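Long-range contact in A-adding tRNA nucleotidyltransferase (Aquifex aeolicus, PDB 4WBY), which adds the terminal adenosine to tRNAs ending in CC, using ATP and magnesium, to complete the CCA terminus: residues A[122-127]-A[139-144]. Residues are numbered along the deposited sequence; the frame is centred on the assembly and turned at random.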
# COMPACT_ATOMS: atom_id res chain seq x y z
N ILE A 122 8.80 11.86 -11.69
CA ILE A 122 9.28 10.49 -11.88
C ILE A 122 8.16 9.56 -12.35
O ILE A 122 8.44 8.46 -12.81
CB ILE A 122 9.93 9.92 -10.60
CG1 ILE A 122 8.92 9.83 -9.45
CG2 ILE A 122 11.19 10.72 -10.23
CD1 ILE A 122 9.44 9.06 -8.24
N ASN A 123 6.92 10.03 -12.26
CA ASN A 123 5.75 9.27 -12.72
C ASN A 123 5.19 9.77 -14.05
O ASN A 123 4.12 9.32 -14.50
CB ASN A 123 4.63 9.32 -11.67
CG ASN A 123 5.03 8.66 -10.38
OD1 ASN A 123 5.92 7.81 -10.34
ND2 ASN A 123 4.36 9.05 -9.29
N ALA A 124 5.91 10.68 -14.69
CA ALA A 124 5.38 11.36 -15.86
C ALA A 124 6.22 11.09 -17.11
O ALA A 124 6.24 11.89 -18.04
CB ALA A 124 5.29 12.86 -15.61
N MET A 125 6.90 9.94 -17.14
CA MET A 125 7.67 9.54 -18.31
C MET A 125 6.96 8.49 -19.14
O MET A 125 6.00 7.86 -18.68
CB MET A 125 9.05 9.03 -17.89
CG MET A 125 9.89 10.16 -17.29
SD MET A 125 11.52 9.63 -16.71
CE MET A 125 11.06 8.79 -15.20
N ALA A 126 7.43 8.30 -20.36
CA ALA A 126 6.86 7.31 -21.26
C ALA A 126 7.97 6.59 -22.03
O ALA A 126 9.09 7.09 -22.14
CB ALA A 126 5.89 7.97 -22.24
N ILE A 127 7.64 5.41 -22.53
CA ILE A 127 8.51 4.70 -23.45
C ILE A 127 7.77 4.50 -24.76
O ILE A 127 6.69 3.90 -24.77
CB ILE A 127 8.95 3.32 -22.89
CG1 ILE A 127 9.68 3.49 -21.56
CG2 ILE A 127 9.83 2.59 -23.90
CD1 ILE A 127 9.78 2.22 -20.74
N ASP A 139 10.87 11.97 -21.85
CA ASP A 139 11.01 12.59 -20.54
C ASP A 139 11.00 14.10 -20.72
O ASP A 139 12.05 14.71 -20.96
CB ASP A 139 12.29 12.11 -19.87
CG ASP A 139 12.52 12.72 -18.52
OD1 ASP A 139 11.58 13.32 -17.94
OD2 ASP A 139 13.66 12.59 -18.04
N TYR A 140 9.81 14.68 -20.67
CA TYR A 140 9.63 16.11 -20.89
C TYR A 140 9.93 16.97 -19.67
O TYR A 140 10.17 18.17 -19.82
CB TYR A 140 8.19 16.43 -21.32
CG TYR A 140 7.76 15.84 -22.64
CD1 TYR A 140 8.37 16.25 -23.83
CD2 TYR A 140 6.73 14.92 -22.71
CE1 TYR A 140 7.97 15.73 -25.04
CE2 TYR A 140 6.32 14.39 -23.93
CZ TYR A 140 6.95 14.80 -25.09
OH TYR A 140 6.54 14.28 -26.30
N PHE A 141 9.90 16.37 -18.49
CA PHE A 141 9.79 17.16 -17.26
C PHE A 141 10.88 16.89 -16.24
O PHE A 141 10.76 17.29 -15.08
CB PHE A 141 8.42 16.92 -16.63
CG PHE A 141 7.30 17.01 -17.61
CD1 PHE A 141 7.01 18.21 -18.24
CD2 PHE A 141 6.55 15.89 -17.93
CE1 PHE A 141 5.97 18.29 -19.16
CE2 PHE A 141 5.51 15.96 -18.84
CZ PHE A 141 5.23 17.16 -19.47
N GLY A 142 11.96 16.26 -16.67
CA GLY A 142 13.11 16.04 -15.81
C GLY A 142 12.97 14.86 -14.87
O GLY A 142 13.54 14.85 -13.78
N GLY A 143 12.21 13.85 -15.30
CA GLY A 143 11.99 12.68 -14.46
C GLY A 143 13.25 11.87 -14.22
O GLY A 143 13.48 11.42 -13.10
N LEU A 144 14.07 11.67 -15.25
CA LEU A 144 15.28 10.88 -15.06
C LEU A 144 16.25 11.61 -14.13
O LEU A 144 16.87 10.99 -13.26
CB LEU A 144 15.95 10.55 -16.39
CG LEU A 144 17.08 9.52 -16.33
CD1 LEU A 144 16.61 8.15 -15.82
CD2 LEU A 144 17.75 9.37 -17.70
O HOH W 1 7.73 12.74 -20.28
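Met125 runs alongside the Asp139 carboxylate and on to the start of helix 143-149. From CB outward, the chain first brings Met125 CG 3.6 Å from Asp139 OD1; Met125 SD comes next, 3.6 Å from Leu144 N and against the carboxylate carbon; then the chain bends (chi3 -75°), which lays Met125 CE over the Gly143 backbone, 3.9 Å from Gly143 C. Gly143, having no CB, lets the sulfur lie this close. Asp139, with CG anti to its backbone N (chi1 179°), turns its carboxylate to the helix N-terminus. Asp139 OD1 accepts from Gly143 N at 2.8 Å through its syn lone pair, while Leu144 N reaches OD2 from above the carboxylate plane in a nearly straight bond (170°). Replacing Asp139 by an alanine is likely to leave both amides without this acceptor and to open a gap beside the Met125 thioether. At the Ala124 end, Ala124 O meets the Phe141 ring edge, Ala124 CB packs 4.0 Å from Phe141 CD2, and one water joins Ala124 O to Tyr140 N. Asn123, an ATP-binding residue, faces away and bonds to Arg35 and Asp119. With no direct hydrogen bond across, van der Waals packing and one water join these head-domain segments, and the carboxylate, fixed by two amides, gives the thioether a set surface.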